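PDB 5KLH: surface glycoprotein from Trypanosoma brucei, which is of unknown function but, as a bilobed transmembrane surface antigen of the insect-stage parasite, may act as a sensor. Local coordinates for residues K24-E27 and S28-G31; V62-S65 and G66-G70; Q116-H119 and E120-R123. All coordinates share one frame; numbering follows the deposited sequence.

Contact 1. Residues K24-E27 and S28-G31; sequences KPLE and SWTG
Leu26 and Trp29 lie side by side and point the same way, and their side chains make the main apolar contact of this short helical turn. Methyl CD2 of Leu26 sits over one face of the indole, off-centre toward its rim, in a CH-pi contact 3.6 Å from the centroid of the six-membered ring. Its closest ring carbons include CZ2 of Trp29, at 3.5 Å from Leu26 CD2. With CG beside the backbone N and anti to the carbonyl carbon (chi1 -48°), the leucine chain runs alongside the indole and one methyl comes over its face.

Two backbone hydrogen bonds close the turn. Ser28 N donates to Pro25 O over 3.1 Å, and Trp29 N to Leu26 O over 3.0 Å, each three residues back, the 3-10 pattern. The chain then leaves through Trp29, the centre of an inverse gamma turn.

A third link is through water. One molecule donates to Lys24 O over a short 2.5 Å and lies 2.8 Å from Ser28 OG, so that it joins the first residue of the turn to the serine hydroxyl.

Along the chain the turn follows helix 12-20 and leads into strand 31-33. Trp29 meets Tyr170 of strand 170-172 edge-to-face and also rests on Leu202 of strand 197-204, while Leu26 packs on Phe21 and on Val56 of strand 51-63. Hydrogen bonds from Trp29 O to Thr58 OG1 and from Ser28 O to Asn80 ND2 tie the far end of the turn to the beta-sheet and the loop that follows strand 72-79.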
loop_
_atom_site.group_PDB
_atom_site.type_symbol
_atom_site.label_atom_id
_atom_site.label_comp_id
_atom_site.label_asym_id
_atom_site.label_seq_id
_atom_site.Cartn_x
_atom_site.Cartn_y
_atom_site.Cartn_z
ATOM N N LYS A 24 19.642 -12.037 -6.861
ATOM C CA LYS A 24 20.142 -12.694 -8.066
ATOM C C LYS A 24 19.052 -13.293 -8.959
ATOM O O LYS A 24 19.075 -13.091 -10.177
ATOM C CB LYS A 24 21.172 -13.752 -7.669
ATOM C CG LYS A 24 22.363 -13.084 -6.976
ATOM C CD LYS A 24 23.513 -14.030 -6.654
ATOM C CE LYS A 24 24.857 -13.345 -6.911
ATOM N NZ LYS A 24 24.877 -11.941 -6.396
ATOM N N PRO A 25 18.075 -14.004 -8.372
ATOM C CA PRO A 25 17.024 -14.509 -9.263
ATOM C C PRO A 25 16.225 -13.389 -9.931
ATOM O O PRO A 25 15.706 -13.570 -11.033
ATOM C CB PRO A 25 16.122 -15.330 -8.329
ATOM C CG PRO A 25 16.948 -15.595 -7.114
ATOM C CD PRO A 25 17.877 -14.437 -6.977
ATOM N N LEU A 26 16.138 -12.236 -9.280
ATOM C CA LEU A 26 15.306 -11.152 -9.797
ATOM C C LEU A 26 15.879 -10.508 -11.058
ATOM O O LEU A 26 15.161 -9.809 -11.785
ATOM C CB LEU A 26 15.099 -10.094 -8.718
ATOM C CG LEU A 26 14.687 -10.707 -7.381
ATOM C CD1 LEU A 26 14.455 -9.623 -6.344
ATOM C CD2 LEU A 26 13.443 -11.566 -7.556
ATOM N N GLU A 27 17.161 -10.756 -11.335
ATOM C CA GLU A 27 17.786 -10.257 -12.561
ATOM C C GLU A 27 17.128 -10.862 -13.788
ATOM O O GLU A 27 17.158 -10.279 -14.882
ATOM C CB GLU A 27 19.291 -10.554 -12.569
ATOM C CG GLU A 27 20.029 -10.000 -11.360
ATOM C CD GLU A 27 19.545 -8.612 -10.937
ATOM O OE1 GLU A 27 19.599 -7.668 -11.759
ATOM O OE2 GLU A 27 19.107 -8.466 -9.770
ATOM N N SER A 28 16.510 -12.022 -13.597
ATOM C CA SER A 28 15.821 -12.703 -14.680
ATOM C C SER A 28 14.367 -12.268 -14.836
ATOM O O SER A 28 13.623 -12.868 -15.608
ATOM C CB SER A 28 15.879 -14.218 -14.465
ATOM O OG SER A 28 17.225 -14.669 -14.442
ATOM N N TRP A 29 13.958 -11.225 -14.115
ATOM C CA TRP A 29 12.550 -10.809 -14.139
ATOM C C TRP A 29 12.226 -9.894 -15.330
ATOM O O TRP A 29 11.656 -8.793 -15.189
ATOM C CB TRP A 29 12.177 -10.139 -12.806
ATOM C CG TRP A 29 11.739 -11.116 -11.736
ATOM C CD1 TRP A 29 11.925 -12.473 -11.731
ATOM C CD2 TRP A 29 11.036 -10.807 -10.523
ATOM N NE1 TRP A 29 11.375 -13.022 -10.598
ATOM C CE2 TRP A 29 10.822 -12.021 -9.841
ATOM C CE3 TRP A 29 10.564 -9.616 -9.946
ATOM C CZ2 TRP A 29 10.168 -12.084 -8.610
ATOM C CZ3 TRP A 29 9.902 -9.684 -8.727
ATOM C CH2 TRP A 29 9.712 -10.908 -8.076
ATOM N N THR A 30 12.621 -10.354 -16.513
ATOM C CA THR A 30 12.279 -9.678 -17.752
ATOM C C THR A 30 10.920 -10.177 -18.213
ATOM O O THR A 30 10.436 -11.202 -17.721
ATOM C CB THR A 30 13.305 -9.962 -18.834
ATOM O OG1 THR A 30 13.515 -11.381 -18.864
ATOM C CG2 THR A 30 14.618 -9.247 -18.523
ATOM N N GLY A 31 10.319 -9.477 -19.171
ATOM C CA GLY A 31 9.013 -9.853 -19.677
ATOM C C GLY A 31 8.184 -8.623 -19.995
ATOM O O GLY A 31 8.724 -7.594 -20.413
HETATM O O HOH W 1 18.986 -14.559 -12.218
#

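Contact 2. Residues V62-S65 and G66-G70; sequences VPVS and GNTDG
A type II beta turn from Val64 to Asn67 carries the chain from strand 51-63 into the short strand 68-69. Its closing hydrogen bond runs from Asn67 N to Val64 O, 3.0 Å long. Gly66 takes the third position with a phi of 90°, a value that glycine tolerates readily and at which a beta carbon would press against the carbonyl O of Ser65.

The asparagine side chain adds a second bond that reaches one residue further back: Asn67 ND2 donates to Pro63 O over 2.8 Å. This bond is nearly straight, at 169° about the hydrogen, and the acceptor lies almost in the plane of the amide. With CG beside the backbone N (chi1 -67°), the amide folds back along the turn and brings its nitrogen to the proline carbonyl. The same ND2 packs against methyl CG1 of Val62, 3.3 Å away, where the valine and asparagine side chains cross at about a right angle; the proline ring lies nearby, its CG 3.7 Å from Asn67 ND2.

The two strands joined here do not pair with each other. Strand 51-63 continues its antiparallel partnership with strand 197-204, Val62 bonding through its backbone to Val198, whereas Asn67 bonds through its backbone to Val74 of strand 72-79.

On another flank of the turn, methyl CG1 of Val64 presses tightly on CG2 of Thr68, 3.5 Å apart, and that threonine methyl also lies 3.2 Å from Val64 O. Both side chains touch Leu91 of strand 85-100.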
loop_
_atom_site.group_PDB
_atom_site.type_symbol
_atom_site.label_atom_id
_atom_site.label_comp_id
_atom_site.label_asym_id
_atom_site.label_seq_id
_atom_site.Cartn_x
_atom_site.Cartn_y
_atom_site.Cartn_z
ATOM N N VAL A 62 2.325 1.420 -17.960
ATOM C CA VAL A 62 1.226 0.918 -18.764
ATOM C C VAL A 62 0.269 2.045 -19.099
ATOM O O VAL A 62 -0.235 2.710 -18.206
ATOM C CB VAL A 62 0.464 -0.204 -18.027
ATOM C CG1 VAL A 62 -0.681 -0.693 -18.871
ATOM C CG2 VAL A 62 1.415 -1.353 -17.703
ATOM N N PRO A 63 0.022 2.282 -20.392
ATOM C CA PRO A 63 -0.943 3.342 -20.695
ATOM C C PRO A 63 -2.345 2.950 -20.247
ATOM O O PRO A 63 -2.695 1.779 -20.308
ATOM C CB PRO A 63 -0.857 3.466 -22.221
ATOM C CG PRO A 63 -0.387 2.104 -22.676
ATOM C CD PRO A 63 0.546 1.625 -21.603
ATOM N N VAL A 64 -3.139 3.911 -19.796
ATOM C CA VAL A 64 -4.514 3.595 -19.428
ATOM C C VAL A 64 -5.319 3.215 -20.680
ATOM O O VAL A 64 -6.065 2.225 -20.691
ATOM C CB VAL A 64 -5.161 4.775 -18.681
ATOM C CG1 VAL A 64 -6.664 4.630 -18.612
ATOM C CG2 VAL A 64 -4.581 4.864 -17.283
ATOM N N SER A 65 -5.142 3.992 -21.742
ATOM C CA SER A 65 -5.818 3.715 -23.014
ATOM C C SER A 65 -5.449 2.342 -23.568
ATOM O O SER A 65 -4.267 2.019 -23.754
ATOM C CB SER A 65 -5.488 4.799 -24.042
ATOM O OG SER A 65 -6.282 4.636 -25.205
ATOM N N GLY A 66 -6.469 1.522 -23.806
ATOM C CA GLY A 66 -6.261 0.186 -24.328
ATOM C C GLY A 66 -6.073 -0.877 -23.265
ATOM O O GLY A 66 -5.980 -2.063 -23.580
ATOM N N ASN A 67 -6.014 -0.453 -22.005
ATOM C CA ASN A 67 -5.821 -1.380 -20.897
ATOM C C ASN A 67 -6.878 -1.182 -19.822
ATOM O O ASN A 67 -6.627 -1.450 -18.648
ATOM C CB ASN A 67 -4.415 -1.230 -20.289
ATOM C CG ASN A 67 -3.325 -1.671 -21.240
ATOM O OD1 ASN A 67 -3.266 -2.844 -21.632
ATOM N ND2 ASN A 67 -2.443 -0.741 -21.608
ATOM N N THR A 68 -8.064 -0.728 -20.226
ATOM C CA THR A 68 -9.170 -0.560 -19.284
ATOM C C THR A 68 -10.290 -1.577 -19.480
ATOM O O THR A 68 -10.614 -1.963 -20.603
ATOM C CB THR A 68 -9.786 0.856 -19.366
ATOM O OG1 THR A 68 -10.254 1.098 -20.697
ATOM C CG2 THR A 68 -8.761 1.904 -19.006
ATOM N N ASP A 69 -10.866 -2.003 -18.363
ATOM C CA ASP A 69 -12.061 -2.850 -18.356
ATOM C C ASP A 69 -13.045 -2.146 -17.458
ATOM O O ASP A 69 -12.997 -2.298 -16.235
ATOM C CB ASP A 69 -11.748 -4.256 -17.857
ATOM C CG ASP A 69 -12.994 -5.124 -17.688
ATOM O OD1 ASP A 69 -14.066 -4.769 -18.220
ATOM O OD2 ASP A 69 -12.887 -6.177 -17.023
ATOM N N GLY A 70 -13.908 -1.336 -18.064
ATOM C CA GLY A 70 -14.831 -0.521 -17.302
ATOM C C GLY A 70 -14.079 0.543 -16.529
ATOM O O GLY A 70 -13.490 1.447 -17.117
#

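Contact 3. Residues Q116-H119 and E120-R123; sequences QEKH and EQFR
His119 and Glu120, consecutive residues of helix 116-128, bury the most surface in this local contact, and each looks to a neighbour one turn away. The imidazole of His119 crosses the side chain of Arg123 obliquely: His119 CE1 lies over one face of the guanidinium, 4.0 Å from Arg123 NH1, with the two planes turned 49° apart. Both leave the helix with CG anti to the backbone N, and a bend of the arginine chain at chi3 (56°) turns its guanidinium toward the ring. In the backbone, Arg123 N donates to His119 O over 2.8 Å. The polar ends are held elsewhere, His119 NE2 by Tyr133 OH and Arg123 NH1 by Thr135 OG1.

Glu120 turns back toward the preceding turn. Its backbone N donates to Gln116 O over 2.9 Å, and its CG packs 3.2 Å from that same carbonyl oxygen. Both backbone bonds are the i to i-4 bonds of an alpha-helix, which bring side chains four apart together on one face. The carboxylate and the glutamine amide are bridged by a water that donates to Glu120 OE2, 2.6 Å away, and to Gln116 OE1, 3.0 Å away.

The helix lies against strand 132-135. From it His119 meets the rings of Phe99, on strand 85-100, and Tyr133, and also touches Cys140; Phe122 and Arg123 rest on Tyr133 as well.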
loop_
_atom_site.group_PDB
_atom_site.type_symbol
_atom_site.label_atom_id
_atom_site.label_comp_id
_atom_site.label_asym_id
_atom_site.label_seq_id
_atom_site.Cartn_x
_atom_site.Cartn_y
_atom_site.Cartn_z
ATOM N N GLN A 116 -18.821 13.806 20.540
ATOM C CA GLN A 116 -19.166 14.973 19.736
ATOM C C GLN A 116 -18.001 15.929 19.504
ATOM O O GLN A 116 -17.777 16.359 18.374
ATOM C CB GLN A 116 -20.338 15.722 20.366
ATOM C CG GLN A 116 -21.665 15.002 20.186
ATOM C CD GLN A 116 -22.847 15.888 20.504
ATOM O OE1 GLN A 116 -23.008 16.958 19.913
ATOM N NE2 GLN A 116 -23.685 15.447 21.433
ATOM N N GLU A 117 -17.251 16.260 20.553
ATOM C CA GLU A 117 -16.160 17.219 20.372
ATOM C C GLU A 117 -15.080 16.695 19.424
ATOM O O GLU A 117 -14.609 17.428 18.557
ATOM C CB GLU A 117 -15.524 17.604 21.711
ATOM C CG GLU A 117 -14.323 18.541 21.540
ATOM C CD GLU A 117 -13.789 19.074 22.862
ATOM O OE1 GLU A 117 -13.901 18.360 23.879
ATOM O OE2 GLU A 117 -13.257 20.207 22.878
ATOM N N LYS A 118 -14.680 15.438 19.599
ATOM C CA LYS A 118 -13.661 14.846 18.743
ATOM C C LYS A 118 -14.171 14.667 17.316
ATOM O O LYS A 118 -13.404 14.826 16.370
ATOM C CB LYS A 118 -13.184 13.499 19.296
ATOM C CG LYS A 118 -12.324 13.614 20.537
ATOM C CD LYS A 118 -11.003 14.276 20.229
ATOM C CE LYS A 118 -10.058 14.116 21.413
ATOM N NZ LYS A 118 -10.176 12.741 21.994
ATOM N N HIS A 119 -15.452 14.343 17.168
ATOM C CA HIS A 119 -16.053 14.223 15.838
ATOM C C HIS A 119 -16.018 15.573 15.123
ATOM O O HIS A 119 -15.628 15.659 13.952
ATOM C CB HIS A 119 -17.488 13.705 15.937
ATOM C CG HIS A 119 -18.141 13.491 14.607
ATOM N ND1 HIS A 119 -19.449 13.844 14.354
ATOM C CD2 HIS A 119 -17.661 12.970 13.452
ATOM C CE1 HIS A 119 -19.749 13.543 13.101
ATOM N NE2 HIS A 119 -18.680 13.013 12.533
ATOM N N GLU A 120 -16.415 16.623 15.837
ATOM C CA GLU A 120 -16.411 17.979 15.292
ATOM C C GLU A 120 -15.022 18.370 14.798
ATOM O O GLU A 120 -14.873 18.982 13.743
ATOM C CB GLU A 120 -16.896 18.980 16.346
ATOM C CG GLU A 120 -18.391 18.933 16.618
ATOM C CD GLU A 120 -18.760 19.560 17.954
ATOM O OE1 GLU A 120 -17.872 20.153 18.600
ATOM O OE2 GLU A 120 -19.938 19.452 18.362
ATOM N N GLN A 121 -14.003 18.007 15.573
ATOM C CA GLN A 121 -12.622 18.280 15.198
ATOM C C GLN A 121 -12.245 17.526 13.921
ATOM O O GLN A 121 -11.646 18.093 13.002
ATOM C CB GLN A 121 -11.675 17.899 16.344
ATOM C CG GLN A 121 -10.228 18.284 16.112
ATOM C CD GLN A 121 -9.378 18.141 17.369
ATOM O OE1 GLN A 121 -9.822 17.584 18.378
ATOM N NE2 GLN A 121 -8.152 18.653 17.313
ATOM N N PHE A 122 -12.619 16.250 13.869
ATOM C CA PHE A 122 -12.355 15.403 12.714
ATOM C C PHE A 122 -13.039 15.937 11.461
ATOM O O PHE A 122 -12.469 15.894 10.368
ATOM C CB PHE A 122 -12.823 13.970 13.004
ATOM C CG PHE A 122 -12.500 12.982 11.911
ATOM C CD1 PHE A 122 -11.251 12.379 11.852
ATOM C CD2 PHE A 122 -13.460 12.634 10.962
ATOM C CE1 PHE A 122 -10.953 11.453 10.859
ATOM C CE2 PHE A 122 -13.168 11.716 9.963
ATOM C CZ PHE A 122 -11.915 11.121 9.911
ATOM N N ARG A 123 -14.260 16.431 11.620
ATOM C CA ARG A 123 -15.009 16.993 10.501
ATOM C C ARG A 123 -14.353 18.279 10.002
ATOM O O ARG A 123 -14.185 18.478 8.791
ATOM C CB ARG A 123 -16.463 17.236 10.914
ATOM C CG ARG A 123 -17.328 17.961 9.893
ATOM C CD ARG A 123 -18.798 17.819 10.267
ATOM N NE ARG A 123 -19.068 18.308 11.621
ATOM C CZ ARG A 123 -20.126 17.968 12.359
ATOM N NH1 ARG A 123 -21.038 17.122 11.891
ATOM N NH2 ARG A 123 -20.271 18.479 13.577
HETATM O O HOH W 2 -21.491 17.566 17.353
#

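In the fold
The three contacts follow one another along the ectodomain and none touches another. Contacts 1 and 2 lie comparatively close together, their centres about 26 Å and nearest atoms about 10 Å apart, and strand 51-63 links them: contact 1 packs on it through Val56, and contact 2 turns at its end. Contact 3 lies across the chain's centre from contact 1, about 50 Å between centres, and its centre is about 40 Å from that of contact 2, consistent with the bilobed architecture. The long strands 85-100 and 145-164 run toward its helix, which the Cys126-Cys149 disulfide joins to the latter. A sulfate, probably from crystallisation, lies about 4 Å from the Arg123 side chain.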